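Local coordinates for putative P450-like enzyme (Streptomyces himastatinicus ATCC 53653, PDB 5Z9J), which binds a heme cofactor and probably acts as a cytochrome P450-type monooxygenase in bacterial secondary metabolism, at residues A[9-18]-A[379-388]; A[119-127]-A[389-397]. All coordinates share one frame; numbering follows the deposited sequence.

Contact 1: residues A[9-18]-A[379-388]. With TAM (tris(hydroxyethyl)aminomethane), chain F.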
loop_
_atom_site.group_PDB
_atom_site.type_symbol
_atom_site.label_atom_id
_atom_site.label_comp_id
_atom_site.label_asym_id
_atom_site.label_seq_id
_atom_site.Cartn_x
_atom_site.Cartn_y
_atom_site.Cartn_z
ATOM N N TRP A 9 -5.217 18.451 11.139
ATOM C CA TRP A 9 -4.236 17.365 11.109
ATOM C C TRP A 9 -2.938 17.665 10.321
ATOM O O TRP A 9 -2.996 18.257 9.240
ATOM C CB TRP A 9 -4.937 16.144 10.533
ATOM C CG TRP A 9 -5.903 15.462 11.456
ATOM C CD1 TRP A 9 -5.812 15.369 12.817
ATOM C CD2 TRP A 9 -7.079 14.723 11.083
ATOM N NE1 TRP A 9 -6.852 14.613 13.316
ATOM C CE2 TRP A 9 -7.646 14.209 12.274
ATOM C CE3 TRP A 9 -7.703 14.441 9.861
ATOM C CZ2 TRP A 9 -8.818 13.450 12.277
ATOM C CZ3 TRP A 9 -8.862 13.671 9.863
ATOM C CH2 TRP A 9 -9.407 13.186 11.060
ATOM N N GLU A 10 -1.785 17.176 10.796
ATOM C CA GLU A 10 -0.523 17.571 10.151
ATOM C C GLU A 10 -0.157 16.685 8.946
ATOM O O GLU A 10 0.778 15.866 8.990
ATOM C CB GLU A 10 0.628 17.550 11.166
ATOM C CG GLU A 10 0.623 18.719 12.182
ATOM C CD GLU A 10 0.569 20.104 11.564
ATOM O OE1 GLU A 10 1.063 20.301 10.431
ATOM O OE2 GLU A 10 0.060 21.013 12.256
ATOM N N PHE A 11 -0.884 16.877 7.851
ATOM C CA PHE A 11 -0.625 16.112 6.633
ATOM C C PHE A 11 0.725 16.489 6.008
ATOM O O PHE A 11 1.257 17.596 6.232
ATOM C CB PHE A 11 -1.728 16.363 5.581
ATOM C CG PHE A 11 -3.138 16.184 6.082
ATOM C CD1 PHE A 11 -3.641 14.930 6.326
ATOM C CD2 PHE A 11 -3.985 17.284 6.239
ATOM C CE1 PHE A 11 -4.954 14.754 6.766
ATOM C CE2 PHE A 11 -5.292 17.109 6.666
ATOM C CZ PHE A 11 -5.767 15.826 6.931
ATOM N N HIS A 12 1.226 15.608 5.149
ATOM C CA HIS A 12 2.298 15.988 4.219
ATOM C C HIS A 12 1.914 17.306 3.562
ATOM O O HIS A 12 0.780 17.451 3.128
ATOM C CB HIS A 12 2.460 14.947 3.127
ATOM C CG HIS A 12 3.744 15.053 2.376
ATOM N ND1 HIS A 12 3.980 16.045 1.442
ATOM C CD2 HIS A 12 4.835 14.251 2.365
ATOM C CE1 HIS A 12 5.190 15.879 0.940
ATOM N NE2 HIS A 12 5.724 14.795 1.476
ATOM N N PRO A 13 2.856 18.260 3.501
ATOM C CA PRO A 13 2.560 19.588 2.936
ATOM C C PRO A 13 2.162 19.523 1.461
ATOM O O PRO A 13 1.478 20.413 0.966
ATOM C CB PRO A 13 3.864 20.359 3.120
ATOM C CG PRO A 13 4.928 19.328 3.414
ATOM C CD PRO A 13 4.223 18.162 4.052
ATOM N N GLY A 14 2.587 18.482 0.762
ATOM C CA GLY A 14 2.212 18.313 -0.628
ATOM C C GLY A 14 0.781 17.840 -0.840
ATOM O O GLY A 14 0.288 17.865 -1.974
ATOM N N HIS A 15 0.119 17.367 0.221
ATOM C CA HIS A 15 -1.215 16.787 0.058
ATOM C C HIS A 15 -2.338 17.803 0.209
ATOM O O HIS A 15 -3.136 17.723 1.141
ATOM C CB HIS A 15 -1.453 15.675 1.037
ATOM C CG HIS A 15 -0.516 14.519 0.851
ATOM N ND1 HIS A 15 -0.480 13.444 1.708
ATOM C CD2 HIS A 15 0.440 14.288 -0.080
ATOM C CE1 HIS A 15 0.435 12.584 1.297
ATOM N NE2 HIS A 15 1.026 13.082 0.224
ATOM N N PHE A 16 -2.400 18.719 -0.742
ATOM C CA PHE A 16 -3.360 19.808 -0.676
ATOM C C PHE A 16 -4.812 19.307 -0.610
ATOM O O PHE A 16 -5.694 20.009 -0.064
ATOM C CB PHE A 16 -3.170 20.757 -1.891
ATOM C CG PHE A 16 -3.315 20.067 -3.229
ATOM C CD1 PHE A 16 -4.555 19.912 -3.802
ATOM C CD2 PHE A 16 -2.203 19.543 -3.888
ATOM C CE1 PHE A 16 -4.684 19.258 -4.995
ATOM C CE2 PHE A 16 -2.329 18.905 -5.095
ATOM C CZ PHE A 16 -3.563 18.746 -5.636
ATOM N N TRP A 17 -5.106 18.164 -1.222
ATOM C CA TRP A 17 -6.490 17.679 -1.236
ATOM C C TRP A 17 -7.013 17.329 0.159
ATOM O O TRP A 17 -8.216 17.357 0.403
ATOM C CB TRP A 17 -6.636 16.499 -2.184
ATOM C CG TRP A 17 -5.723 15.317 -1.848
ATOM C CD1 TRP A 17 -6.028 14.251 -1.068
ATOM C CD2 TRP A 17 -4.366 15.118 -2.289
ATOM N NE1 TRP A 17 -4.956 13.388 -0.988
ATOM C CE2 TRP A 17 -3.925 13.902 -1.724
ATOM C CE3 TRP A 17 -3.490 15.844 -3.112
ATOM C CZ2 TRP A 17 -2.636 13.395 -1.959
ATOM C CZ3 TRP A 17 -2.194 15.335 -3.331
ATOM C CH2 TRP A 17 -1.789 14.122 -2.753
ATOM N N MET A 18 -6.103 16.949 1.071
ATOM C CA MET A 18 -6.466 16.690 2.462
ATOM C C MET A 18 -6.869 17.936 3.259
ATOM O O MET A 18 -7.516 17.828 4.302
ATOM C CB MET A 18 -5.296 15.974 3.173
ATOM C CG MET A 18 -4.975 14.646 2.501
ATOM S SD MET A 18 -6.405 13.533 2.411
ATOM C CE MET A 18 -6.797 13.405 4.161
ATOM N N PRO A 379 -2.037 12.529 16.465
ATOM C CA PRO A 379 -1.320 11.601 15.595
ATOM C C PRO A 379 -0.278 12.306 14.728
ATOM O O PRO A 379 -0.328 13.541 14.557
ATOM C CB PRO A 379 -2.409 11.029 14.694
ATOM C CG PRO A 379 -3.524 12.163 14.662
ATOM C CD PRO A 379 -3.397 12.861 15.989
ATOM N N THR A 380 0.711 11.545 14.253
ATOM C CA THR A 380 1.576 12.028 13.177
ATOM C C THR A 380 1.289 11.230 11.920
ATOM O O THR A 380 0.797 10.094 11.986
ATOM C CB THR A 380 3.052 11.953 13.463
ATOM O OG1 THR A 380 3.417 10.581 13.617
ATOM C CG2 THR A 380 3.384 12.712 14.690
ATOM N N PHE A 381 1.526 11.876 10.780
ATOM C CA PHE A 381 1.323 11.265 9.490
ATOM C C PHE A 381 2.614 10.771 8.897
ATOM O O PHE A 381 3.705 11.309 9.172
ATOM C CB PHE A 381 0.596 12.262 8.576
ATOM C CG PHE A 381 -0.802 12.475 9.019
ATOM C CD1 PHE A 381 -1.068 13.293 10.100
ATOM C CD2 PHE A 381 -1.819 11.706 8.500
ATOM C CE1 PHE A 381 -2.351 13.428 10.583
ATOM C CE2 PHE A 381 -3.114 11.831 8.986
ATOM C CZ PHE A 381 -3.369 12.683 10.027
ATOM N N LEU A 382 2.496 9.724 8.100
ATOM C CA LEU A 382 3.666 9.077 7.516
ATOM C C LEU A 382 4.401 10.050 6.579
ATOM O O LEU A 382 3.789 10.773 5.772
ATOM C CB LEU A 382 3.266 7.798 6.801
ATOM C CG LEU A 382 4.414 6.945 6.263
ATOM C CD1 LEU A 382 5.183 6.408 7.444
ATOM C CD2 LEU A 382 3.869 5.784 5.444
ATOM N N GLN A 383 5.713 10.128 6.786
ATOM C CA GLN A 383 6.583 11.094 6.116
ATOM C C GLN A 383 6.966 10.639 4.708
ATOM O O GLN A 383 8.117 10.721 4.308
ATOM C CB GLN A 383 7.856 11.247 6.956
ATOM C CG GLN A 383 7.562 11.718 8.365
ATOM C CD GLN A 383 6.948 13.088 8.372
ATOM O OE1 GLN A 383 7.637 14.082 8.145
ATOM N NE2 GLN A 383 5.632 13.149 8.562
ATOM N N VAL A 384 5.979 10.210 3.938
ATOM C CA VAL A 384 6.239 9.683 2.621
ATOM C C VAL A 384 5.227 10.262 1.654
ATOM O O VAL A 384 4.033 10.124 1.890
ATOM C CB VAL A 384 6.134 8.165 2.628
ATOM C CG1 VAL A 384 6.333 7.640 1.243
ATOM C CG2 VAL A 384 7.174 7.563 3.591
ATOM N N VAL A 385 5.696 10.836 0.552
ATOM C CA VAL A 385 4.831 11.669 -0.268
ATOM C C VAL A 385 3.736 10.851 -0.980
ATOM O O VAL A 385 2.656 11.397 -1.264
ATOM C CB VAL A 385 5.649 12.512 -1.283
ATOM C CG1 VAL A 385 6.260 11.636 -2.388
ATOM C CG2 VAL A 385 4.779 13.619 -1.871
ATOM N N ASP A 386 3.963 9.561 -1.274
ATOM C CA ASP A 386 2.926 8.834 -2.017
ATOM C C ASP A 386 1.947 8.106 -1.104
ATOM O O ASP A 386 1.146 7.302 -1.529
ATOM C CB ASP A 386 3.543 7.898 -3.087
ATOM C CG ASP A 386 4.539 6.892 -2.523
ATOM O OD1 ASP A 386 5.076 7.115 -1.415
ATOM O OD2 ASP A 386 4.835 5.904 -3.228
ATOM N N ALA A 387 1.982 8.461 0.165
ATOM C CA ALA A 387 1.110 7.877 1.165
ATOM C C ALA A 387 0.403 8.925 2.003
ATOM O O ALA A 387 1.033 9.859 2.527
ATOM C CB ALA A 387 1.903 6.920 2.096
ATOM N N SER A 388 -0.899 8.729 2.165
ATOM C CA SER A 388 -1.649 9.593 2.995
ATOM C C SER A 388 -2.200 8.759 4.171
ATOM O O SER A 388 -3.244 8.093 4.076
ATOM C CB SER A 388 -2.742 10.251 2.131
ATOM O OG SER A 388 -3.609 11.035 2.890
HETATM C C TAM F . 3.406 17.853 -5.521
HETATM C C1 TAM F . 2.876 19.197 -6.164
HETATM C C2 TAM F . 3.626 17.984 -4.004
HETATM C C3 TAM F . 2.404 16.701 -5.822
HETATM C C4 TAM F . 2.192 20.104 -5.136
HETATM C C5 TAM F . 4.147 16.655 -3.480
HETATM C C6 TAM F . 0.932 17.022 -5.474
HETATM N N TAM F . 4.677 17.476 -6.132
HETATM O O4 TAM F . 3.119 21.031 -4.602
HETATM O O5 TAM F . 4.999 16.102 -4.499
HETATM O O6 TAM F . 0.795 17.092 -4.071
HETATM O O HOH W 1 2.544 14.508 10.755
HETATM O O HOH W 2 -1.419 15.772 13.202
HETATM O O HOH W 3 -5.752 11.053 0.339
#
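W9 rests its CB on CE1 and CZ of F381, 3.8 Å from CE1, and its indole passes the phenyl ring obliquely, with P379 CG nearby. At E10 the backbone works through water: one molecule joins E10 N to P379 O, a second joins E10 O to F381 N, and both lie in the plane of the F381 ring at its edge. F11 then turns its ring edge, CD1 and CE1, toward the face of F381, an edge-to-face pair with planes at 52° and centroids 5.2 Å apart; W9 CB and M18 CB cover the two faces of F11 itself. In the P450 fold this N-terminal loop thus packs on the C-terminal hairpin, whose tip, the type I turn V384–A387, reaches inward until the A387 side chain is about 9 Å from the heme. H12 has its CG anti to the backbone N (chi1 -164°), bringing one imidazole face over V385 CG2, 3.9 Å from the ring centroid. Its ND1 accepts from G14 N in the ring plane, while NE2 bonds to E167. V385 CG2 also meets the bound tris(hydroxyethyl)aminomethane, 3.5 Å from its C5. H15, clamped between H12 CB and the W17 indole, donates from NE2 to V385 O (2.8 Å, 158°), and its CE1 stands 3.0 Å from A387 O. M18 SD lies 3.8 Å from S388 OG.

Contact 2: residues A[119-127]-A[389-397]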
loop_
_atom_site.group_PDB
_atom_site.type_symbol
_atom_site.label_atom_id
_atom_site.label_comp_id
_atom_site.label_asym_id
_atom_site.label_seq_id
_atom_site.Cartn_x
_atom_site.Cartn_y
_atom_site.Cartn_z
ATOM N N GLY A 119 -3.102 -4.084 29.897
ATOM C CA GLY A 119 -2.765 -3.285 31.072
ATOM C C GLY A 119 -2.603 -1.783 30.832
ATOM O O GLY A 119 -2.473 -0.980 31.782
ATOM N N LYS A 120 -2.532 -1.433 29.551
ATOM C CA LYS A 120 -2.274 -0.071 29.096
ATOM C C LYS A 120 -3.517 0.763 28.800
ATOM O O LYS A 120 -4.320 0.433 27.935
ATOM C CB LYS A 120 -1.378 -0.135 27.854
ATOM C CG LYS A 120 0.048 -0.690 28.138
ATOM C CD LYS A 120 0.890 -0.803 26.850
ATOM C CE LYS A 120 2.374 -1.108 27.136
ATOM N NZ LYS A 120 2.625 -2.294 27.998
ATOM N N SER A 121 -3.649 1.871 29.511
ATOM C CA SER A 121 -4.776 2.769 29.308
ATOM C C SER A 121 -4.495 3.768 28.178
ATOM O O SER A 121 -5.417 4.399 27.635
ATOM C CB SER A 121 -5.088 3.478 30.610
ATOM O OG SER A 121 -4.152 4.499 30.855
ATOM N N GLN A 122 -3.214 3.893 27.819
ATOM C CA GLN A 122 -2.766 4.810 26.767
ATOM C C GLN A 122 -1.733 4.101 25.940
ATOM O O GLN A 122 -0.848 3.459 26.516
ATOM C CB GLN A 122 -2.148 6.078 27.349
ATOM C CG GLN A 122 -3.060 6.857 28.241
ATOM C CD GLN A 122 -2.333 7.973 28.954
ATOM O OE1 GLN A 122 -1.272 7.759 29.536
ATOM N NE2 GLN A 122 -2.917 9.160 28.945
ATOM N N PHE A 123 -1.847 4.170 24.613
ATOM C CA PHE A 123 -0.826 3.569 23.750
ATOM C C PHE A 123 -0.898 4.018 22.300
ATOM O O PHE A 123 -1.818 4.778 21.897
ATOM C CB PHE A 123 -0.901 2.043 23.823
ATOM C CG PHE A 123 -2.229 1.471 23.403
ATOM C CD1 PHE A 123 -2.413 1.006 22.119
ATOM C CD2 PHE A 123 -3.283 1.383 24.301
ATOM C CE1 PHE A 123 -3.637 0.478 21.726
ATOM C CE2 PHE A 123 -4.486 0.844 23.916
ATOM C CZ PHE A 123 -4.661 0.395 22.622
ATOM N N ASP A 124 0.097 3.607 21.514
ATOM C CA ASP A 124 0.052 3.888 20.072
ATOM C C ASP A 124 -0.570 2.744 19.297
ATOM O O ASP A 124 0.019 1.653 19.150
ATOM C CB ASP A 124 1.438 4.211 19.504
ATOM C CG ASP A 124 1.425 4.487 17.992
ATOM O OD1 ASP A 124 0.364 4.768 17.398
ATOM O OD2 ASP A 124 2.522 4.470 17.403
ATOM N N LEU A 125 -1.763 3.020 18.800
ATOM C CA LEU A 125 -2.549 2.051 18.038
ATOM C C LEU A 125 -1.808 1.522 16.819
ATOM O O LEU A 125 -1.967 0.360 16.446
ATOM C CB LEU A 125 -3.868 2.684 17.580
ATOM C CG LEU A 125 -4.886 1.705 16.982
ATOM C CD1 LEU A 125 -5.298 0.661 18.015
ATOM C CD2 LEU A 125 -6.114 2.414 16.454
ATOM N N VAL A 126 -1.031 2.382 16.161
ATOM C CA VAL A 126 -0.255 1.921 15.007
ATOM C C VAL A 126 0.834 0.946 15.469
ATOM O O VAL A 126 0.934 -0.224 15.037
ATOM C CB VAL A 126 0.393 3.112 14.244
ATOM C CG1 VAL A 126 1.206 2.605 13.089
ATOM C CG2 VAL A 126 -0.697 4.058 13.737
ATOM N N ALA A 127 1.660 1.406 16.381
ATOM C CA ALA A 127 2.793 0.566 16.796
ATOM C C ALA A 127 2.337 -0.705 17.531
ATOM O O ALA A 127 2.982 -1.749 17.442
ATOM C CB ALA A 127 3.740 1.355 17.664
ATOM N N GLY A 389 -1.515 8.820 5.312
ATOM C CA GLY A 389 -1.989 8.086 6.471
ATOM C C GLY A 389 -1.191 8.375 7.727
ATOM O O GLY A 389 -0.168 9.031 7.643
ATOM N N VAL A 390 -1.662 7.882 8.875
ATOM C CA VAL A 390 -1.054 8.189 10.158
ATOM C C VAL A 390 0.119 7.216 10.390
ATOM O O VAL A 390 0.032 6.089 9.964
ATOM C CB VAL A 390 -2.056 8.084 11.317
ATOM C CG1 VAL A 390 -3.218 9.132 11.162
ATOM C CG2 VAL A 390 -2.609 6.680 11.441
ATOM N N ALA A 391 1.225 7.719 10.928
ATOM C CA ALA A 391 2.377 6.888 11.343
ATOM C C ALA A 391 2.324 6.526 12.835
ATOM O O ALA A 391 2.857 5.482 13.280
ATOM C CB ALA A 391 3.680 7.618 11.030
ATOM N N THR A 392 1.675 7.397 13.594
ATOM C CA THR A 392 1.493 7.243 15.037
ATOM C C THR A 392 0.084 7.584 15.377
ATOM O O THR A 392 -0.437 8.614 14.903
ATOM C CB THR A 392 2.390 8.208 15.851
ATOM O OG1 THR A 392 2.051 9.573 15.505
ATOM C CG2 THR A 392 3.817 7.990 15.558
ATOM N N LEU A 393 -0.568 6.760 16.191
ATOM C CA LEU A 393 -1.893 7.155 16.651
ATOM C C LEU A 393 -2.066 6.842 18.119
ATOM O O LEU A 393 -2.609 5.774 18.472
ATOM C CB LEU A 393 -2.986 6.485 15.807
ATOM C CG LEU A 393 -4.437 6.849 16.134
ATOM C CD1 LEU A 393 -4.699 8.358 16.143
ATOM C CD2 LEU A 393 -5.349 6.122 15.143
ATOM N N PRO A 394 -1.630 7.765 18.991
ATOM C CA PRO A 394 -1.873 7.610 20.427
ATOM C C PRO A 394 -3.345 7.545 20.743
ATOM O O PRO A 394 -4.143 8.415 20.282
ATOM C CB PRO A 394 -1.266 8.870 21.047
ATOM C CG PRO A 394 -0.294 9.334 20.078
ATOM C CD PRO A 394 -0.847 8.970 18.709
ATOM N N VAL A 395 -3.719 6.493 21.458
ATOM C CA VAL A 395 -5.097 6.344 21.862
ATOM C C VAL A 395 -5.229 6.203 23.372
ATOM O O VAL A 395 -4.262 5.826 24.073
ATOM C CB VAL A 395 -5.758 5.162 21.162
ATOM C CG1 VAL A 395 -5.961 5.478 19.679
ATOM C CG2 VAL A 395 -4.939 3.895 21.384
ATOM N N VAL A 396 -6.395 6.593 23.874
ATOM C CA VAL A 396 -6.702 6.417 25.278
ATOM C C VAL A 396 -7.988 5.603 25.432
ATOM O O VAL A 396 -8.924 5.754 24.654
ATOM C CB VAL A 396 -6.854 7.781 26.002
ATOM C CG1 VAL A 396 -7.887 8.642 25.302
ATOM C CG2 VAL A 396 -7.238 7.572 27.444
ATOM N N THR A 397 -8.007 4.732 26.433
ATOM C CA THR A 397 -9.188 3.971 26.806
ATOM C C THR A 397 -9.691 4.522 28.128
ATOM O O THR A 397 -10.889 4.516 28.399
ATOM C CB THR A 397 -8.906 2.458 26.954
ATOM O OG1 THR A 397 -7.986 2.255 28.030
ATOM C CG2 THR A 397 -8.317 1.890 25.677
#
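F123 and V395 meet methyl to face: V395 CG2 stands over the centre of the phenyl ring, 3.7 Å from its centroid and 12° off the normal, a CH-pi contact. The ring reaches this place because CG sits between the backbone N and the carbonyl carbon (chi1 59°), folding the side chain back over its partner strand. Beneath it the two residues form a hydrogen-bonded antiparallel pair, with V395 N 2.6 Å from F123 O and F123 N bonded in return to V395 O. One step outward, T397 N donates to S121 O at 2.9 Å. On the other face of the ladder, Q122 lies across from V396, and D124 across from P394.

D124 joins the strand ladder to a helix start. As N-cap of helix 125-130 it takes V126 N on OD1 (3.0 Å), and the same oxygen accepts L393 N at 2.5 Å; the two donors come from opposite faces of the carboxylate plane, pinning the group between strand and helix. Without this carboxylate, as with an alanine here, L393 N is likely to lose its acceptor and the first turn of the helix its cap. L125 N continues the link by donating to L393 O, and its side chain runs alongside that of L393, CD2 to CD2 at 4.0 Å. V126 CG2 packs against L393 CB and lies 4.0 Å from V390 CG2.

Strand 392-396 is the middle of a three-stranded antiparallel sheet, between 122-124 and 372-373, which probably corresponds to the β3 sheet of other P450s. L125, V126 and V390 all rest on helix 240-255, and V390 also touches F381 of strand 380-381.

In the fold
From the N terminus, the loop 9-18 waits almost the whole chain for 379-388, and contact 1 closes that circuit with 360 residues between. Contact 2 starts inside it, at 119-127, and finishes beyond it, at 389-397, so the two long-range loops cross rather than nest. The C-terminal partners are consecutive, and they fold on each other: T380 bonds with A391 and T392 at a classic beta bulge, and P379 packs on T392. One hairpin therefore ties the N-terminal loop on one side to strand 122-124 and helix 125-130 on the other, with helix 240-255 touched by side chains from both contacts.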